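Local coordinates for protein oxidoreductase (Methanosarcina mazei, PDB 3KA7) that binds flavin-adenine dinucleotide and is probably an oxidoreductase of the flavin-containing amine oxidoreductase family, at residues F106-K120 and Q145-F158. Sequence-based numbering, arbitrary orientation.
Sequences FNDFPSLLSYKDRMK and QVSDEWLIKFADSF
Trp150 and Phe154 both turn CG anti to the backbone N (chi1 157° and 174°), which carries their rings from helix 149-163 onto the 3-10 segment 106-112. Phe109 CG sits between the backbone N and the carbonyl carbon, chi1 74°, and its ring lies nearly parallel to that of Phe154 but slid aside. Phe109 CG comes within 3.5 Å of Phe154 CE2, while Phe109 CB sits over the Phe154 face in a CH-pi contact. Pro110 CD lies over the rim of the Phe109 face turned away from Phe154. Phe106 completes this aromatic cluster, with its CE1 3.4 Å from Phe154 CZ. Trp150 NE1 donates to Phe109 O at 2.8 Å, nearly in the indole plane. Leu112 CD1 rests on one indole face, Phe154 CB on the other, and Leu113 CD2 meets the edge. With an alanine in place of Trp150, Phe109 O would probably lose its indole donor and a gap would open beneath Leu112. In this flavin-containing amine oxidoreductase fold, the contact packs the 3-10 segment 106-112 and the start of helix 115-127 against helix 149-163 and the residues just before it. The side chain of Phe158 is about 12 Å from the bound FAD. Both helices start with an N-cap: Ser114 OG accepts from Asp117 N, and Asp148 OD1 from Trp150 N. One water donates to both Asp117 OD2 and Asp148 OD2, bridging two carboxylates whose like charges would otherwise probably repel. Another links Leu112 O to Asp148 OD2. Farther along, extended Lys120 reaches a lone pair of Gln145 O with NZ at 2.8 Å.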
ATOM      1  N   PHE A 106       4.784  19.738   2.850  1.00 18.06           N
ATOM      2  CA  PHE A 106       5.697  18.686   2.399  1.00 18.58           C
ATOM      3  C   PHE A 106       6.733  19.233   1.424  1.00 19.09           C
ATOM      4  O   PHE A 106       7.922  18.967   1.556  1.00 18.82           O
ATOM      5  CB  PHE A 106       4.899  17.548   1.756  1.00 18.42           C
ATOM      6  CG  PHE A 106       5.738  16.402   1.250  1.00 19.01           C
ATOM      7  CD1 PHE A 106       6.113  15.366   2.098  1.00 18.16           C
ATOM      8  CD2 PHE A 106       6.113  16.339  -0.086  1.00 20.06           C
ATOM      9  CE1 PHE A 106       6.867  14.297   1.635  1.00 18.60           C
ATOM     10  CE2 PHE A 106       6.869  15.264  -0.561  1.00 20.65           C
ATOM     11  CZ  PHE A 106       7.238  14.244   0.298  1.00 20.23           C
ATOM     12  N   ASN A 107       6.280  20.005   0.443  1.00 20.50           N
ATOM     13  CA  ASN A 107       7.209  20.551  -0.552  1.00 22.04           C
ATOM     14  C   ASN A 107       8.189  21.595  -0.021  1.00 22.14           C
ATOM     15  O   ASN A 107       9.155  21.946  -0.714  1.00 22.93           O
ATOM     16  CB  ASN A 107       6.453  21.083  -1.768  1.00 22.69           C
ATOM     17  CG  ASN A 107       5.807  19.978  -2.575  1.00 25.10           C
ATOM     18  OD1 ASN A 107       4.589  19.961  -2.761  1.00 29.84           O
ATOM     19  ND2 ASN A 107       6.619  19.033  -3.050  1.00 26.67           N
ATOM     20  N   ASP A 108       7.950  22.081   1.199  1.00 21.78           N
ATOM     21  CA  ASP A 108       8.843  23.042   1.850  1.00 21.71           C
ATOM     22  C   ASP A 108       9.844  22.366   2.790  1.00 20.98           C
ATOM     23  O   ASP A 108      10.408  23.021   3.665  1.00 21.24           O
ATOM     24  CB  ASP A 108       8.045  24.088   2.637  1.00 22.08           C
ATOM     25  CG  ASP A 108       7.311  25.067   1.741  1.00 24.60           C
ATOM     26  OD1 ASP A 108       7.606  25.120   0.520  1.00 26.23           O
ATOM     27  OD2 ASP A 108       6.446  25.803   2.269  1.00 26.75           O
ATOM     28  N   PHE A 109      10.067  21.065   2.614  1.00 19.78           N
ATOM     29  CA  PHE A 109      10.967  20.339   3.513  1.00 19.39           C
ATOM     30  C   PHE A 109      12.377  20.946   3.512  1.00 19.17           C
ATOM     31  O   PHE A 109      13.051  20.952   4.542  1.00 18.89           O
ATOM     32  CB  PHE A 109      10.978  18.812   3.232  1.00 19.43           C
ATOM     33  CG  PHE A 109      11.724  18.418   1.994  1.00 18.67           C
ATOM     34  CD1 PHE A 109      13.096  18.226   2.031  1.00 18.64           C
ATOM     35  CD2 PHE A 109      11.056  18.240   0.789  1.00 18.79           C
ATOM     36  CE1 PHE A 109      13.791  17.864   0.896  1.00 18.23           C
ATOM     37  CE2 PHE A 109      11.749  17.879  -0.356  1.00 18.62           C
ATOM     38  CZ  PHE A 109      13.119  17.695  -0.300  1.00 19.07           C
ATOM     39  N   PRO A 110      12.815  21.501   2.367  1.00 19.00           N
ATOM     40  CA  PRO A 110      14.169  22.065   2.401  1.00 19.19           C
ATOM     41  C   PRO A 110      14.255  23.363   3.200  1.00 19.44           C
ATOM     42  O   PRO A 110      15.356  23.784   3.567  1.00 19.63           O
ATOM     43  CB  PRO A 110      14.489  22.326   0.920  1.00 19.33           C
ATOM     44  CG  PRO A 110      13.470  21.489   0.138  1.00 18.82           C
ATOM     45  CD  PRO A 110      12.243  21.519   1.012  1.00 18.83           C
ATOM     46  N   SER A 111      13.110  23.988   3.477  1.00 19.66           N
ATOM     47  CA  SER A 111      13.096  25.276   4.180  1.00 19.87           C
ATOM     48  C   SER A 111      13.730  25.226   5.569  1.00 19.94           C
ATOM     49  O   SER A 111      14.107  26.273   6.117  1.00 20.30           O
ATOM     50  CB  SER A 111      11.673  25.811   4.301  1.00 20.32           C
ATOM     51  OG  SER A 111      10.934  25.015   5.213  1.00 21.26           O
ATOM     52  N   LEU A 112      13.866  24.026   6.131  1.00 18.64           N
ATOM     53  CA  LEU A 112      14.397  23.866   7.482  1.00 18.31           C
ATOM     54  C   LEU A 112      15.905  23.670   7.476  1.00 17.93           C
ATOM     55  O   LEU A 112      16.538  23.575   8.529  1.00 18.07           O
ATOM     56  CB  LEU A 112      13.724  22.695   8.202  1.00 18.37           C
ATOM     57  CG  LEU A 112      12.213  22.817   8.418  1.00 18.78           C
ATOM     58  CD1 LEU A 112      11.732  21.678   9.300  1.00 19.98           C
ATOM     59  CD2 LEU A 112      11.851  24.166   9.042  1.00 20.58           C
ATOM     60  N   LEU A 113      16.476  23.620   6.279  1.00 17.18           N
ATOM     61  CA  LEU A 113      17.918  23.453   6.112  1.00 16.27           C
ATOM     62  C   LEU A 113      18.616  24.812   6.071  1.00 16.08           C
ATOM     63  O   LEU A 113      17.974  25.833   5.846  1.00 15.77           O
ATOM     64  CB  LEU A 113      18.192  22.727   4.796  1.00 16.13           C
ATOM     65  CG  LEU A 113      17.706  21.283   4.642  1.00 15.88           C
ATOM     66  CD1 LEU A 113      17.832  20.848   3.176  1.00 14.52           C
ATOM     67  CD2 LEU A 113      18.512  20.376   5.521  1.00 15.34           C
ATOM     68  N   SER A 114      19.931  24.809   6.278  1.00 15.75           N
ATOM     69  CA  SER A 114      20.756  25.997   6.030  1.00 15.47           C
ATOM     70  C   SER A 114      20.599  26.456   4.580  1.00 15.69           C
ATOM     71  O   SER A 114      20.165  25.686   3.719  1.00 15.39           O
ATOM     72  CB  SER A 114      22.214  25.661   6.288  1.00 15.62           C
ATOM     73  OG  SER A 114      22.669  24.743   5.309  1.00 15.48           O
ATOM     74  N   TYR A 115      20.955  27.705   4.294  1.00 15.23           N
ATOM     75  CA  TYR A 115      20.868  28.197   2.923  1.00 15.49           C
ATOM     76  C   TYR A 115      21.689  27.318   1.981  1.00 15.03           C
ATOM     77  O   TYR A 115      21.228  26.937   0.905  1.00 14.97           O
ATOM     78  CB  TYR A 115      21.385  29.631   2.833  1.00 15.62           C
ATOM     79  CG  TYR A 115      21.101  30.258   1.500  1.00 17.67           C
ATOM     80  CD1 TYR A 115      19.860  30.811   1.236  1.00 19.90           C
ATOM     81  CD2 TYR A 115      22.069  30.293   0.502  1.00 19.43           C
ATOM     82  CE1 TYR A 115      19.585  31.397   0.027  1.00 21.78           C
ATOM     83  CE2 TYR A 115      21.795  30.874  -0.726  1.00 21.74           C
ATOM     84  CZ  TYR A 115      20.549  31.417  -0.950  1.00 22.49           C
ATOM     85  OH  TYR A 115      20.248  32.011  -2.156  1.00 26.24           O
ATOM     86  N   LYS A 116      22.915  27.012   2.391  1.00 14.84           N
ATOM     87  CA  LYS A 116      23.811  26.138   1.622  1.00 15.59           C
ATOM     88  C   LYS A 116      23.120  24.815   1.267  1.00 15.11           C
ATOM     89  O   LYS A 116      23.078  24.406   0.103  1.00 14.63           O
ATOM     90  CB  LYS A 116      25.065  25.832   2.447  1.00 15.79           C
ATOM     91  CG  LYS A 116      26.121  25.041   1.693  1.00 19.70           C
ATOM     92  CD  LYS A 116      27.344  24.732   2.550  1.00 25.16           C
ATOM     93  CE  LYS A 116      27.086  23.555   3.485  1.00 28.05           C
ATOM     94  NZ  LYS A 116      28.357  22.924   3.984  1.00 30.40           N
ATOM     95  N   ASP A 117      22.553  24.164   2.275  1.00 14.83           N
ATOM     96  CA  ASP A 117      21.906  22.862   2.071  1.00 15.33           C
ATOM     97  C   ASP A 117      20.635  22.972   1.244  1.00 15.19           C
ATOM     98  O   ASP A 117      20.346  22.107   0.421  1.00 14.89           O
ATOM     99  CB  ASP A 117      21.620  22.195   3.410  1.00 15.62           C
ATOM    100  CG  ASP A 117      22.868  21.652   4.063  1.00 17.36           C
ATOM    101  OD1 ASP A 117      23.923  21.602   3.388  1.00 20.02           O
ATOM    102  OD2 ASP A 117      22.800  21.278   5.252  1.00 19.51           O
ATOM    103  N   ARG A 118      19.882  24.040   1.462  1.00 14.93           N
ATOM    104  CA  ARG A 118      18.675  24.296   0.685  1.00 15.35           C
ATOM    105  C   ARG A 118      18.995  24.446  -0.797  1.00 14.63           C
ATOM    106  O   ARG A 118      18.300  23.900  -1.644  1.00 13.98           O
ATOM    107  CB  ARG A 118      17.977  25.557   1.196  1.00 15.69           C
ATOM    108  CG  ARG A 118      16.703  25.874   0.454  1.00 19.03           C
ATOM    109  CD  ARG A 118      15.730  26.612   1.353  1.00 24.39           C
ATOM    110  NE  ARG A 118      16.188  27.954   1.707  1.00 27.14           N
ATOM    111  CZ  ARG A 118      16.850  28.254   2.818  1.00 28.97           C
ATOM    112  NH1 ARG A 118      17.158  27.300   3.687  1.00 29.54           N
ATOM    113  NH2 ARG A 118      17.208  29.516   3.061  1.00 30.12           N
HETATM  114  N   MSE A 119      20.041  25.211  -1.110  1.00 13.99           N
HETATM  115  CA  MSE A 119      20.413  25.412  -2.498  1.00 14.17           C
HETATM  116  C   MSE A 119      20.928  24.108  -3.107  1.00 13.78           C
HETATM  117  O   MSE A 119      20.695  23.838  -4.278  1.00 13.79           O
HETATM  118  CB  MSE A 119      21.457  26.534  -2.645  1.00 14.43           C
HETATM  119  CG  MSE A 119      20.932  27.946  -2.348  1.00 16.87           C
HETATM  120 SE   MSE A 119      19.272  28.416  -3.250  1.00 23.27          SE
HETATM  121  CE  MSE A 119      18.027  27.922  -1.856  1.00 22.85           C
ATOM    122  N   LYS A 120      21.631  23.297  -2.322  1.00 13.55           N
ATOM    123  CA  LYS A 120      22.082  22.012  -2.848  1.00 13.33           C
ATOM    124  C   LYS A 120      20.858  21.171  -3.217  1.00 13.20           C
ATOM    125  O   LYS A 120      20.794  20.597  -4.307  1.00 12.94           O
ATOM    126  CB  LYS A 120      22.998  21.280  -1.858  1.00 13.65           C
ATOM    127  CG  LYS A 120      23.732  20.069  -2.473  1.00 15.40           C
ATOM    128  CD  LYS A 120      24.834  19.551  -1.571  1.00 16.60           C
ATOM    129  CE  LYS A 120      25.500  18.331  -2.186  1.00 18.68           C
ATOM    130  NZ  LYS A 120      26.637  17.858  -1.342  1.00 16.67           N
ATOM    131  N   GLN A 145      25.063  13.515   0.701  1.00 16.18           N
ATOM    132  CA  GLN A 145      24.721  14.824   0.126  1.00 16.17           C
ATOM    133  C   GLN A 145      24.643  15.964   1.150  1.00 16.67           C
ATOM    134  O   GLN A 145      25.138  17.074   0.901  1.00 16.55           O
ATOM    135  CB  GLN A 145      23.385  14.743  -0.620  1.00 15.79           C
ATOM    136  CG  GLN A 145      23.421  13.791  -1.809  1.00 15.71           C
ATOM    137  CD  GLN A 145      24.546  14.138  -2.740  1.00 16.38           C
ATOM    138  OE1 GLN A 145      24.581  15.232  -3.299  1.00 16.62           O
ATOM    139  NE2 GLN A 145      25.488  13.216  -2.906  1.00 17.59           N
ATOM    140  N   VAL A 146      23.993  15.690   2.277  1.00 17.33           N
ATOM    141  CA  VAL A 146      23.729  16.682   3.321  1.00 18.49           C
ATOM    142  C   VAL A 146      23.869  16.018   4.700  1.00 18.92           C
ATOM    143  O   VAL A 146      23.338  14.922   4.916  1.00 19.02           O
ATOM    144  CB  VAL A 146      22.291  17.256   3.184  1.00 18.55           C
ATOM    145  CG1 VAL A 146      21.983  18.205   4.338  1.00 19.65           C
ATOM    146  CG2 VAL A 146      22.113  17.951   1.828  1.00 19.18           C
ATOM    147  N   SER A 147      24.578  16.670   5.624  1.00 19.12           N
ATOM    148  CA  SER A 147      24.827  16.088   6.956  1.00 19.63           C
ATOM    149  C   SER A 147      23.694  16.344   7.967  1.00 18.84           C
ATOM    150  O   SER A 147      23.545  15.607   8.939  1.00 18.99           O
ATOM    151  CB  SER A 147      26.171  16.560   7.530  1.00 19.94           C
ATOM    152  OG  SER A 147      26.097  17.901   8.009  1.00 23.38           O
ATOM    153  N   ASP A 148      22.888  17.370   7.723  1.00 18.22           N
ATOM    154  CA  ASP A 148      21.761  17.704   8.603  1.00 17.47           C
ATOM    155  C   ASP A 148      20.841  16.497   8.849  1.00 17.66           C
ATOM    156  O   ASP A 148      20.245  15.946   7.920  1.00 16.88           O
ATOM    157  CB  ASP A 148      20.969  18.871   8.003  1.00 17.23           C
ATOM    158  CG  ASP A 148      19.978  19.501   8.989  1.00 17.59           C
ATOM    159  OD1 ASP A 148      19.501  18.827   9.935  1.00 16.71           O
ATOM    160  OD2 ASP A 148      19.655  20.686   8.788  1.00 17.58           O
ATOM    161  N   GLU A 149      20.726  16.095  10.112  1.00 16.99           N
ATOM    162  CA  GLU A 149      19.896  14.956  10.479  1.00 17.34           C
ATOM    163  C   GLU A 149      18.416  15.118  10.100  1.00 16.26           C
ATOM    164  O   GLU A 149      17.702  14.116   9.986  1.00 15.99           O
ATOM    165  CB  GLU A 149      20.025  14.664  11.979  1.00 18.18           C
ATOM    166  CG  GLU A 149      19.212  13.454  12.440  1.00 23.09           C
ATOM    167  CD  GLU A 149      19.212  13.267  13.954  1.00 28.18           C
ATOM    168  OE1 GLU A 149      18.923  14.246  14.692  1.00 31.05           O
ATOM    169  OE2 GLU A 149      19.483  12.130  14.404  1.00 30.56           O
ATOM    170  N   TRP A 150      17.956  16.357   9.921  1.00 14.32           N
ATOM    171  CA  TRP A 150      16.572  16.620   9.491  1.00 13.88           C
ATOM    172  C   TRP A 150      16.165  15.780   8.284  1.00 12.98           C
ATOM    173  O   TRP A 150      15.074  15.209   8.248  1.00 12.01           O
ATOM    174  CB  TRP A 150      16.366  18.109   9.180  1.00 13.63           C
ATOM    175  CG  TRP A 150      15.202  18.445   8.244  1.00 13.98           C
ATOM    176  CD1 TRP A 150      15.274  19.141   7.064  1.00 14.24           C
ATOM    177  CD2 TRP A 150      13.816  18.107   8.419  1.00 14.10           C
ATOM    178  NE1 TRP A 150      14.027  19.249   6.496  1.00 15.33           N
ATOM    179  CE2 TRP A 150      13.113  18.630   7.311  1.00 14.20           C
ATOM    180  CE3 TRP A 150      13.105  17.406   9.402  1.00 13.88           C
ATOM    181  CZ2 TRP A 150      11.734  18.475   7.156  1.00 14.44           C
ATOM    182  CZ3 TRP A 150      11.730  17.257   9.249  1.00 12.35           C
ATOM    183  CH2 TRP A 150      11.061  17.793   8.137  1.00 12.99           C
ATOM    184  N   LEU A 151      17.034  15.700   7.285  1.00 12.46           N
ATOM    185  CA  LEU A 151      16.649  14.968   6.093  1.00 11.86           C
ATOM    186  C   LEU A 151      16.463  13.473   6.370  1.00 12.18           C
ATOM    187  O   LEU A 151      15.623  12.838   5.724  1.00 12.12           O
ATOM    188  CB  LEU A 151      17.635  15.194   4.939  1.00 12.72           C
ATOM    189  CG  LEU A 151      17.697  16.614   4.385  1.00 13.25           C
ATOM    190  CD1 LEU A 151      18.593  16.605   3.127  1.00 14.74           C
ATOM    191  CD2 LEU A 151      16.295  17.141   4.075  1.00 15.58           C
ATOM    192  N   ILE A 152      17.229  12.912   7.308  1.00 11.80           N
ATOM    193  CA  ILE A 152      17.073  11.486   7.659  1.00 12.13           C
ATOM    194  C   ILE A 152      15.779  11.254   8.441  1.00 11.59           C
ATOM    195  O   ILE A 152      15.053  10.293   8.175  1.00 11.51           O
ATOM    196  CB  ILE A 152      18.286  10.913   8.427  1.00 12.44           C
ATOM    197  CG1 ILE A 152      19.551  11.008   7.557  1.00 13.82           C
ATOM    198  CG2 ILE A 152      18.050   9.455   8.785  1.00 13.68           C
ATOM    199  CD1 ILE A 152      19.384  10.375   6.188  1.00 17.48           C
ATOM    200  N   LYS A 153      15.478  12.140   9.387  1.00 10.70           N
ATOM    201  CA  LYS A 153      14.200  12.044  10.110  1.00 10.73           C
ATOM    202  C   LYS A 153      13.028  12.146   9.135  1.00 10.20           C
ATOM    203  O   LYS A 153      12.060  11.378   9.220  1.00  9.31           O
ATOM    204  CB  LYS A 153      14.076  13.156  11.158  1.00 11.70           C
ATOM    205  CG  LYS A 153      15.239  13.213  12.110  1.00 14.06           C
ATOM    206  CD  LYS A 153      15.349  11.951  12.910  1.00 20.38           C
ATOM    207  CE  LYS A 153      14.377  11.955  14.064  1.00 22.71           C
ATOM    208  NZ  LYS A 153      14.623  10.794  14.979  1.00 27.11           N
ATOM    209  N   PHE A 154      13.116  13.109   8.220  1.00  9.68           N
ATOM    210  CA  PHE A 154      12.064  13.342   7.235  1.00  9.99           C
ATOM    211  C   PHE A 154      11.941  12.119   6.333  1.00  9.71           C
ATOM    212  O   PHE A 154      10.847  11.610   6.118  1.00  9.44           O
ATOM    213  CB  PHE A 154      12.384  14.606   6.419  1.00  9.74           C
ATOM    214  CG  PHE A 154      11.434  14.862   5.290  1.00 11.87           C
ATOM    215  CD1 PHE A 154      10.094  15.078   5.529  1.00 11.67           C
ATOM    216  CD2 PHE A 154      11.893  14.905   3.976  1.00 13.68           C
ATOM    217  CE1 PHE A 154       9.213  15.309   4.493  1.00 12.94           C
ATOM    218  CE2 PHE A 154      11.024  15.140   2.932  1.00 14.45           C
ATOM    219  CZ  PHE A 154       9.670  15.344   3.194  1.00 14.35           C
ATOM    220  N   ALA A 155      13.076  11.634   5.829  1.00  9.20           N
ATOM    221  CA  ALA A 155      13.078  10.441   4.961  1.00  9.33           C
ATOM    222  C   ALA A 155      12.486   9.224   5.663  1.00  9.48           C
ATOM    223  O   ALA A 155      11.706   8.471   5.066  1.00  9.67           O
ATOM    224  CB  ALA A 155      14.475  10.138   4.480  1.00  9.70           C
ATOM    225  N   ASP A 156      12.853   9.016   6.926  1.00  9.26           N
ATOM    226  CA  ASP A 156      12.309   7.868   7.667  1.00  9.77           C
ATOM    227  C   ASP A 156      10.799   7.987   7.834  1.00  9.87           C
ATOM    228  O   ASP A 156      10.081   6.991   7.806  1.00  9.67           O
ATOM    229  CB  ASP A 156      12.953   7.740   9.049  1.00 10.50           C
ATOM    230  CG  ASP A 156      14.264   6.982   9.032  1.00 12.77           C
ATOM    231  OD1 ASP A 156      14.598   6.335   8.008  1.00 13.94           O
ATOM    232  OD2 ASP A 156      14.966   7.032  10.066  1.00 15.80           O
ATOM    233  N   SER A 157      10.313   9.206   8.045  1.00  9.56           N
ATOM    234  CA  SER A 157       8.875   9.418   8.167  1.00  9.88           C
ATOM    235  C   SER A 157       8.171   9.125   6.836  1.00  9.74           C
ATOM    236  O   SER A 157       7.171   8.397   6.780  1.00  9.40           O
ATOM    237  CB  SER A 157       8.596  10.843   8.632  1.00 10.80           C
ATOM    238  OG  SER A 157       7.207  11.102   8.678  1.00 13.08           O
ATOM    239  N   PHE A 158       8.702   9.676   5.754  1.00  9.20           N
ATOM    240  CA  PHE A 158       8.138   9.399   4.448  1.00 10.42           C
ATOM    241  C   PHE A 158       8.146   7.904   4.134  1.00  9.99           C
ATOM    242  O   PHE A 158       7.137   7.359   3.692  1.00 10.37           O
ATOM    243  CB  PHE A 158       8.884  10.157   3.349  1.00 10.83           C
ATOM    244  CG  PHE A 158       8.510   9.709   1.979  1.00 12.86           C
ATOM    245  CD1 PHE A 158       7.326  10.130   1.408  1.00 16.03           C
ATOM    246  CD2 PHE A 158       9.317   8.829   1.280  1.00 15.59           C
ATOM    247  CE1 PHE A 158       6.963   9.700   0.137  1.00 16.38           C
ATOM    248  CE2 PHE A 158       8.962   8.395   0.017  1.00 16.75           C
ATOM    249  CZ  PHE A 158       7.777   8.830  -0.550  1.00 16.90           C
TER
HETATM  250  O   HOH W   1      17.833  21.843  10.169  1.00 29.41           O
HETATM  251  O   HOH W   2      21.158  22.342   7.075  1.00 17.37           O
HETATM  252  O   HOH W   3      24.173  19.682   6.525  1.00 27.00           O